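Local coordinates for protein putative thiosugar synthase (PDB 4N6F) that probably forms a 2-thiosugar phosphate from a hexose phosphate on a ThiG-type TIM barrel, with sulfur supplied by a sulfur-carrier protein, at residues S92-A97 against V126-E131; L161-S166 against R181-Q186; R201-A206 against R234-A239. One frame throughout, in Å; residues are numbered along the deposited sequence.

Overall arrangement
Following the chain from the N terminus, contact 1 comes first: helices 90-104 and 122-134 meet and close a loop that contains strand 108-111. Contact 2 then closes a shorter loop inside one beta-alpha-beta unit, laying helix 177-186 over strand 161-164. Contact 3 comes last and brings helix 200-208 against helix 226-245, with strand 213-216 in the intervening loop. The three are in series; none nests or crosses. Contacts 1 and 3 lie on opposite sides of the chain's centre, their own centres about 31 Å apart, while contacts 2 and 3 are nearer, about 16 Å between centres. Together they sample the barrel's outer wall, first helix on helix, then helix on strand, then helix on helix again.

Contact 1 of 3, residues S92-A97 against V126-E131; sequences SALRSA and VEAARE
L94 and A128 mark the closest approach of the two backbones, 6.6 Å from CA to CA, where helix 90-104 runs beside helix 122-134 on the outside of the TIM barrel. Both segments are regular helix, and the single side chain of L94 does most of the bridging. Its CG stands beside the backbone N and anti to the carbonyl carbon (chi1 -70°), which sends the two methyls out to the other helix. CD2 settles over A128, 3.8 Å from A128 O and 4.2 Å from A128 CB. CD1 goes to the next turn and meets the carboxylate of E131, with L94 CD1 3.3 Å from E131 OE1. E131 reaches across from its own helix: CG is anti to its N (chi1 -158°), the chain beyond is extended, and it crosses the leucine at about a right angle. Its OE1 is also in a salt bridge with R98, one turn beyond L94 on the same helix, while L132 packs on L94 from within helix 122-134. Cutting L94 back to an alanine would probably open a gap between A128 and E131 and set the carboxylate freer to turn away from R98. On the side of 92-97 turned from this contact, S92 O takes S96 N and S96 OG on opposite faces of its carbonyl plane. The chemistry is thus mixed: between the two segments a leucine methyl lies against a carboxylate whose charge is met by R98, outside them, and the greasy flank may shield one side of that carboxylate from water.

Contact 2 of 3, residues L161-S166 against R181-Q186; sequences LRVMAS and RELIEQ
L183 reaches down from helix 177-186 and lays its CD2 methyl across two side chains of strand 161-164. L183 CD2 is 4.2 Å from V163 CG2 and, at nearly the same range, 4.3 Å from L161 CD1, so one methyl sits against both neighbours on that face of the strand. CG of L183 is anti to its backbone N (chi1 -179°), which points the branch inward from the helix and lets it span a wide backbone gap: V163 CA and L183 CA are 9.3 Å apart. This is the layer between strand and helix in a beta-alpha-beta crossover, where strand 161-164, helix 177-186 and the adjacent parallel strand 191-194 form one unit of the TIM barrel. V191 of that second strand touches both V163 and L183, and A150 of helix 147-156 packs on L161 and L183, so the three residues are enclosed by more apolar groups. L161 is a little awkward, its chi1 of -111° lying off the staggered positions. Strand alternation puts R162 on the other side, inside the barrel, where its guanidinium pairs with E194 and D112 and the residue touches the bound fructose 6-phosphate. On the helix, I184 belongs to a calcium site known for this protein but not filled in this chain. The contact itself is pure hydrocarbon, methyl on methyl with no directional bond; the fit is one of shape, shared with V191 and A150, while R162, on the strand's inner face, carries the charge and the contact with the ligand.

Contact 3 of 3, residues R201-A206 against R234-A239; sequences RHVAEA and RQAALA
At 2.9 Å, A206 N to H202 O and A239 N to Q235 O are the shortest backbone bonds within 201-206 and 234-239, and each stays within its own helix, whereas V203 and A204 meet A236 and A237 by packing alone. The pair belongs to the outer helical layer of the TIM barrel, where helix 200-208 lies beside the last helix, 226-245; the axes of 201-206 and 234-239 run at 26° and approach to 7.6 Å. Such closeness is consistent with the small alanines at the interface, and A204 CA comes within 5.0 Å of A236 CA. V203 fills the side toward the barrel. Its CG1, anti to the backbone N (chi1 169°), nestles against the last helix, 3.7 Å from A237 CB and 3.6 Å from A237 N. I26 touches both V203 and A237 there, so the contact sits where the first strand, 26-28, closes the barrel against the last, 213-216. Beyond it lies the second subunit: R201 forms a salt bridge with E208 of that chain, and A239 packs on its A232. In the middle of the interface A204 CA rests 3.6 Å from A236 O, backbone almost directly on backbone.

Contact 1 of 3, residues S92-A97 against V126-E131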
loop_
_atom_site.group_PDB
_atom_site.type_symbol
_atom_site.label_atom_id
_atom_site.label_comp_id
_atom_site.label_asym_id
_atom_site.label_seq_id
_atom_site.Cartn_x
_atom_site.Cartn_y
_atom_site.Cartn_z
ATOM N N SER A 92 26.649 -22.203 15.788
ATOM C CA SER A 92 26.492 -21.045 16.665
ATOM C C SER A 92 25.008 -20.713 16.883
ATOM O O SER A 92 24.602 -20.354 17.998
ATOM C CB SER A 92 27.248 -19.847 16.091
ATOM O OG SER A 92 27.118 -18.706 16.928
ATOM N N ALA A 93 24.208 -20.853 15.818
ATOM C CA ALA A 93 22.758 -20.649 15.898
ATOM C C ALA A 93 22.104 -21.668 16.830
ATOM O O ALA A 93 21.266 -21.307 17.663
ATOM C CB ALA A 93 22.126 -20.712 14.511
ATOM N N LEU A 94 22.496 -22.935 16.702
ATOM C CA LEU A 94 21.995 -23.977 17.601
ATOM C C LEU A 94 22.344 -23.684 19.050
ATOM O O LEU A 94 21.514 -23.843 19.943
ATOM C CB LEU A 94 22.548 -25.352 17.216
ATOM C CG LEU A 94 21.999 -25.923 15.911
ATOM C CD1 LEU A 94 22.819 -27.132 15.478
ATOM C CD2 LEU A 94 20.522 -26.282 16.053
ATOM N N ARG A 95 23.576 -23.246 19.284
ATOM C CA ARG A 95 24.008 -22.934 20.645
ATOM C C ARG A 95 23.313 -21.700 21.198
ATOM O O ARG A 95 22.924 -21.699 22.353
ATOM C CB ARG A 95 25.526 -22.781 20.717
ATOM C CG ARG A 95 26.265 -24.095 20.525
ATOM C CD ARG A 95 27.763 -23.866 20.424
ATOM N NE ARG A 95 28.272 -23.375 21.701
ATOM C CZ ARG A 95 28.612 -24.149 22.730
ATOM N NH1 ARG A 95 29.042 -23.590 23.855
ATOM N NH2 ARG A 95 28.538 -25.471 22.641
ATOM N N SER A 96 23.136 -20.667 20.381
ATOM C CA SER A 96 22.401 -19.477 20.825
ATOM C C SER A 96 21.007 -19.855 21.299
ATOM O O SER A 96 20.557 -19.406 22.356
ATOM C CB SER A 96 22.281 -18.452 19.702
ATOM O OG SER A 96 23.537 -17.861 19.437
ATOM N N ALA A 97 20.338 -20.692 20.509
ATOM C CA ALA A 97 18.964 -21.099 20.788
ATOM C C ALA A 97 18.834 -21.875 22.090
ATOM O O ALA A 97 17.888 -21.654 22.848
ATOM C CB ALA A 97 18.428 -21.932 19.632
ATOM N N VAL A 126 17.223 -25.694 7.371
ATOM C CA VAL A 126 16.414 -26.903 7.527
ATOM C C VAL A 126 17.019 -27.858 8.556
ATOM O O VAL A 126 16.305 -28.385 9.415
ATOM C CB VAL A 126 16.259 -27.659 6.188
ATOM C CG1 VAL A 126 15.669 -29.047 6.402
ATOM C CG2 VAL A 126 15.382 -26.873 5.231
ATOM N N GLU A 127 18.325 -28.102 8.450
ATOM C CA GLU A 127 19.024 -28.956 9.425
ATOM C C GLU A 127 18.887 -28.403 10.838
ATOM O O GLU A 127 18.545 -29.131 11.765
ATOM C CB GLU A 127 20.513 -29.074 9.083
ATOM C CG GLU A 127 20.833 -29.866 7.824
ATOM C CD GLU A 127 22.273 -29.658 7.360
ATOM O OE1 GLU A 127 23.167 -29.464 8.222
ATOM O OE2 GLU A 127 22.509 -29.675 6.130
ATOM N N ALA A 128 19.153 -27.109 10.996
ATOM C CA ALA A 128 19.018 -26.455 12.305
ATOM C C ALA A 128 17.577 -26.555 12.816
ATOM O O ALA A 128 17.342 -26.843 13.997
ATOM C CB ALA A 128 19.452 -24.998 12.222
ATOM N N ALA A 129 16.615 -26.357 11.919
ATOM C CA ALA A 129 15.201 -26.399 12.310
ATOM C C ALA A 129 14.816 -27.756 12.874
ATOM O O ALA A 129 14.232 -27.842 13.952
ATOM C CB ALA A 129 14.306 -26.028 11.132
ATOM N N ARG A 130 15.156 -28.825 12.157
ATOM C CA ARG A 130 14.862 -30.196 12.624
ATOM C C ARG A 130 15.481 -30.500 13.984
ATOM O O ARG A 130 14.844 -31.094 14.851
ATOM C CB ARG A 130 15.345 -31.227 11.601
ATOM C CG ARG A 130 14.465 -31.312 10.367
ATOM C CD ARG A 130 15.101 -32.166 9.283
ATOM N NE ARG A 130 14.213 -32.296 8.127
ATOM C CZ ARG A 130 14.596 -32.611 6.889
ATOM N NH1 ARG A 130 15.876 -32.841 6.596
ATOM N NH2 ARG A 130 13.685 -32.695 5.927
ATOM N N GLU A 131 16.720 -30.073 14.182
ATOM C CA GLU A 131 17.390 -30.314 15.463
ATOM C C GLU A 131 16.704 -29.546 16.595
ATOM O O GLU A 131 16.478 -30.094 17.675
ATOM C CB GLU A 131 18.860 -29.932 15.367
ATOM C CG GLU A 131 19.740 -30.594 16.406
ATOM C CD GLU A 131 21.215 -30.350 16.136
ATOM O OE1 GLU A 131 21.899 -29.847 17.052
ATOM O OE2 GLU A 131 21.679 -30.641 15.006
#

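Contact 2 of 3, residues L161-S166 against R181-Q186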
loop_
_atom_site.group_PDB
_atom_site.type_symbol
_atom_site.label_atom_id
_atom_site.label_comp_id
_atom_site.label_asym_id
_atom_site.label_seq_id
_atom_site.Cartn_x
_atom_site.Cartn_y
_atom_site.Cartn_z
ATOM N N LEU A 161 6.853 -19.098 8.526
ATOM C CA LEU A 161 7.981 -19.023 7.605
ATOM C C LEU A 161 8.255 -17.590 7.250
ATOM O O LEU A 161 7.367 -16.894 6.782
ATOM C CB LEU A 161 7.640 -19.729 6.293
ATOM C CG LEU A 161 8.346 -21.016 5.937
ATOM C CD1 LEU A 161 7.992 -21.376 4.503
ATOM C CD2 LEU A 161 9.857 -20.863 6.092
ATOM N N ARG A 162 9.483 -17.153 7.445
ATOM C CA ARG A 162 9.908 -15.864 6.928
ATOM C C ARG A 162 10.557 -16.134 5.575
ATOM O O ARG A 162 11.413 -17.023 5.453
ATOM C CB ARG A 162 10.862 -15.174 7.903
ATOM C CG ARG A 162 10.233 -14.869 9.264
ATOM C CD ARG A 162 11.235 -14.965 10.415
ATOM N NE ARG A 162 12.404 -14.131 10.155
ATOM C CZ ARG A 162 13.673 -14.469 10.403
ATOM N NH1 ARG A 162 14.641 -13.618 10.081
ATOM N NH2 ARG A 162 13.993 -15.634 10.949
ATOM N N VAL A 163 10.126 -15.386 4.561
ATOM C CA VAL A 163 10.535 -15.629 3.176
ATOM C C VAL A 163 11.145 -14.350 2.589
ATOM O O VAL A 163 10.575 -13.273 2.718
ATOM C CB VAL A 163 9.321 -16.097 2.333
ATOM C CG1 VAL A 163 9.682 -16.223 0.867
ATOM C CG2 VAL A 163 8.810 -17.435 2.855
ATOM N N MET A 164 12.310 -14.473 1.956
ATOM C CA MET A 164 13.067 -13.307 1.511
ATOM C C MET A 164 12.432 -12.689 0.287
ATOM O O MET A 164 12.197 -13.371 -0.701
ATOM C CB MET A 164 14.522 -13.664 1.219
ATOM C CG MET A 164 15.329 -12.526 0.598
ATOM S SD MET A 164 17.118 -12.776 0.657
ATOM C CE MET A 164 17.537 -11.824 2.105
ATOM N N ALA A 165 12.142 -11.395 0.377
ATOM C CA ALA A 165 11.590 -10.629 -0.730
ATOM C C ALA A 165 12.690 -10.149 -1.680
ATOM O O ALA A 165 12.563 -10.261 -2.890
ATOM C CB ALA A 165 10.808 -9.435 -0.190
ATOM N N SER A 166 13.753 -9.587 -1.113
ATOM C CA SER A 166 14.935 -9.172 -1.870
ATOM C C SER A 166 16.096 -9.026 -0.878
ATOM O O SER A 166 15.910 -9.277 0.314
ATOM C CB SER A 166 14.666 -7.870 -2.620
ATOM O OG SER A 166 14.293 -6.841 -1.734
ATOM N N ARG A 181 3.860 -15.839 -3.880
ATOM C CA ARG A 181 2.423 -16.147 -3.932
ATOM C C ARG A 181 2.175 -17.655 -4.039
ATOM O O ARG A 181 1.379 -18.210 -3.287
ATOM C CB ARG A 181 1.750 -15.440 -5.107
ATOM C CG ARG A 181 0.226 -15.558 -5.134
ATOM C CD ARG A 181 -0.356 -15.037 -6.449
ATOM N NE ARG A 181 0.035 -13.645 -6.730
ATOM C CZ ARG A 181 0.781 -13.229 -7.764
ATOM N NH1 ARG A 181 1.063 -11.937 -7.884
ATOM N NH2 ARG A 181 1.236 -14.078 -8.688
ATOM N N GLU A 182 2.865 -18.302 -4.974
ATOM C CA GLU A 182 2.789 -19.753 -5.136
ATOM C C GLU A 182 3.172 -20.492 -3.864
ATOM O O GLU A 182 2.536 -21.475 -3.490
ATOM C CB GLU A 182 3.701 -20.230 -6.273
ATOM C CG GLU A 182 3.842 -21.750 -6.337
ATOM C CD GLU A 182 4.716 -22.225 -7.483
ATOM O OE1 GLU A 182 4.182 -22.469 -8.586
ATOM O OE2 GLU A 182 5.938 -22.367 -7.264
ATOM N N LEU A 183 4.235 -20.027 -3.221
ATOM C CA LEU A 183 4.711 -20.657 -1.994
ATOM C C LEU A 183 3.648 -20.545 -0.904
ATOM O O LEU A 183 3.357 -21.523 -0.209
ATOM C CB LEU A 183 6.032 -20.023 -1.565
ATOM C CG LEU A 183 6.716 -20.567 -0.314
ATOM C CD1 LEU A 183 8.200 -20.224 -0.318
ATOM C CD2 LEU A 183 6.068 -20.027 0.949
ATOM N N ILE A 184 3.048 -19.363 -0.770
ATOM C CA ILE A 184 1.980 -19.157 0.208
ATOM C C ILE A 184 0.767 -20.062 -0.061
ATOM O O ILE A 184 0.177 -20.621 0.877
ATOM C CB ILE A 184 1.551 -17.677 0.269
ATOM C CG1 ILE A 184 2.675 -16.846 0.877
ATOM C CG2 ILE A 184 0.297 -17.503 1.124
ATOM C CD1 ILE A 184 2.520 -15.352 0.682
ATOM N N GLU A 185 0.404 -20.216 -1.333
ATOM C CA GLU A 185 -0.687 -21.136 -1.714
ATOM C C GLU A 185 -0.407 -22.577 -1.301
ATOM O O GLU A 185 -1.315 -23.287 -0.903
ATOM C CB GLU A 185 -0.936 -21.114 -3.228
ATOM C CG GLU A 185 -1.499 -19.799 -3.749
ATOM C CD GLU A 185 -1.631 -19.762 -5.273
ATOM O OE1 GLU A 185 -1.335 -20.778 -5.940
ATOM O OE2 GLU A 185 -2.028 -18.709 -5.806
ATOM N N GLN A 186 0.844 -23.002 -1.398
ATOM C CA GLN A 186 1.211 -24.408 -1.169
ATOM C C GLN A 186 1.492 -24.761 0.287
ATOM O O GLN A 186 1.489 -25.936 0.660
ATOM C CB GLN A 186 2.442 -24.764 -2.015
ATOM C CG GLN A 186 2.144 -24.879 -3.502
ATOM C CD GLN A 186 1.077 -25.915 -3.811
ATOM O OE1 GLN A 186 0.171 -25.658 -4.591
ATOM N NE2 GLN A 186 1.170 -27.085 -3.192
#

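Contact 3 of 3, residues R201-A206 against R234-A239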
loop_
_atom_site.group_PDB
_atom_site.type_symbol
_atom_site.label_atom_id
_atom_site.label_comp_id
_atom_site.label_asym_id
_atom_site.label_seq_id
_atom_site.Cartn_x
_atom_site.Cartn_y
_atom_site.Cartn_z
ATOM N N ARG A 201 4.490 0.792 0.351
ATOM C CA ARG A 201 3.900 0.111 -0.795
ATOM C C ARG A 201 4.345 -1.346 -0.908
ATOM O O ARG A 201 3.599 -2.163 -1.415
ATOM C CB ARG A 201 4.190 0.849 -2.102
ATOM C CG ARG A 201 5.570 0.620 -2.677
ATOM C CD ARG A 201 5.661 1.216 -4.072
ATOM N NE ARG A 201 6.981 1.021 -4.660
ATOM C CZ ARG A 201 7.988 1.893 -4.592
ATOM N NH1 ARG A 201 9.148 1.600 -5.175
ATOM N NH2 ARG A 201 7.853 3.055 -3.953
ATOM N N HIS A 202 5.559 -1.653 -0.448
ATOM C CA HIS A 202 6.062 -3.027 -0.441
ATOM C C HIS A 202 5.304 -3.880 0.586
ATOM O O HIS A 202 5.031 -5.059 0.347
ATOM C CB HIS A 202 7.557 -3.066 -0.120
ATOM C CG HIS A 202 8.431 -2.383 -1.131
ATOM N ND1 HIS A 202 8.105 -2.281 -2.468
ATOM C CD2 HIS A 202 9.645 -1.806 -1.001
ATOM C CE1 HIS A 202 9.074 -1.651 -3.109
ATOM N NE2 HIS A 202 10.022 -1.352 -2.241
ATOM N N VAL A 203 4.977 -3.274 1.725
ATOM C CA VAL A 203 4.199 -3.941 2.756
ATOM C C VAL A 203 2.810 -4.260 2.215
ATOM O O VAL A 203 2.367 -5.394 2.314
ATOM C CB VAL A 203 4.108 -3.098 4.042
ATOM C CG1 VAL A 203 3.086 -3.668 5.017
ATOM C CG2 VAL A 203 5.465 -3.013 4.702
ATOM N N ALA A 204 2.133 -3.267 1.636
ATOM C CA ALA A 204 0.818 -3.503 1.022
ATOM C C ALA A 204 0.891 -4.630 -0.004
ATOM O O ALA A 204 0.014 -5.493 -0.041
ATOM C CB ALA A 204 0.280 -2.240 0.368
ATOM N N GLU A 205 1.939 -4.617 -0.828
ATOM C CA GLU A 205 2.146 -5.662 -1.820
ATOM C C GLU A 205 2.279 -7.053 -1.175
ATOM O O GLU A 205 1.648 -8.002 -1.623
ATOM C CB GLU A 205 3.372 -5.362 -2.690
ATOM C CG GLU A 205 3.545 -6.349 -3.841
ATOM C CD GLU A 205 4.740 -6.046 -4.721
ATOM O OE1 GLU A 205 4.967 -6.819 -5.679
ATOM O OE2 GLU A 205 5.458 -5.052 -4.464
ATOM N N ALA A 206 3.091 -7.167 -0.129
ATOM C CA ALA A 206 3.272 -8.450 0.546
ATOM C C ALA A 206 1.940 -9.029 0.997
ATOM O O ALA A 206 1.685 -10.205 0.791
ATOM C CB ALA A 206 4.190 -8.309 1.741
ATOM N N ARG A 234 2.312 0.335 9.309
ATOM C CA ARG A 234 1.166 -0.214 10.037
ATOM C C ARG A 234 -0.090 -0.071 9.189
ATOM O O ARG A 234 -0.855 -1.023 9.015
ATOM C CB ARG A 234 0.945 0.492 11.381
ATOM C CG ARG A 234 0.128 -0.342 12.357
ATOM C CD ARG A 234 -1.030 0.387 13.014
ATOM N NE ARG A 234 -0.622 1.248 14.116
ATOM C CZ ARG A 234 -1.056 1.170 15.380
ATOM N NH1 ARG A 234 -1.920 0.239 15.776
ATOM N NH2 ARG A 234 -0.600 2.044 16.273
ATOM N N GLN A 235 -0.294 1.132 8.664
ATOM C CA GLN A 235 -1.479 1.430 7.869
ATOM C C GLN A 235 -1.495 0.622 6.592
ATOM O O GLN A 235 -2.536 0.115 6.200
ATOM C CB GLN A 235 -1.541 2.923 7.527
ATOM C CG GLN A 235 -1.761 3.820 8.736
ATOM C CD GLN A 235 -3.049 3.502 9.472
ATOM O OE1 GLN A 235 -3.107 3.533 10.702
ATOM N NE2 GLN A 235 -4.086 3.176 8.716
ATOM N N ALA A 236 -0.336 0.506 5.955
ATOM C CA ALA A 236 -0.205 -0.216 4.697
ATOM C C ALA A 236 -0.480 -1.712 4.852
ATOM O O ALA A 236 -1.027 -2.351 3.947
ATOM C CB ALA A 236 1.178 0.000 4.107
ATOM N N ALA A 237 -0.066 -2.264 5.986
ATOM C CA ALA A 237 -0.293 -3.673 6.298
ATOM C C ALA A 237 -1.786 -3.942 6.438
ATOM O O ALA A 237 -2.305 -4.926 5.922
ATOM C CB ALA A 237 0.439 -4.052 7.581
ATOM N N LEU A 238 -2.474 -3.044 7.130
ATOM C CA LEU A 238 -3.913 -3.168 7.312
ATOM C C LEU A 238 -4.681 -2.955 6.014
ATOM O O LEU A 238 -5.601 -3.713 5.730
ATOM C CB LEU A 238 -4.402 -2.233 8.421
ATOM C CG LEU A 238 -3.847 -2.640 9.804
ATOM C CD1 LEU A 238 -4.221 -1.626 10.884
ATOM C CD2 LEU A 238 -4.310 -4.038 10.226
ATOM N N ALA A 239 -4.289 -1.959 5.212
ATOM C CA ALA A 239 -4.901 -1.744 3.894
ATOM C C ALA A 239 -4.685 -2.938 2.985
ATOM O O ALA A 239 -5.573 -3.322 2.240
ATOM C CB ALA A 239 -4.330 -0.498 3.224
#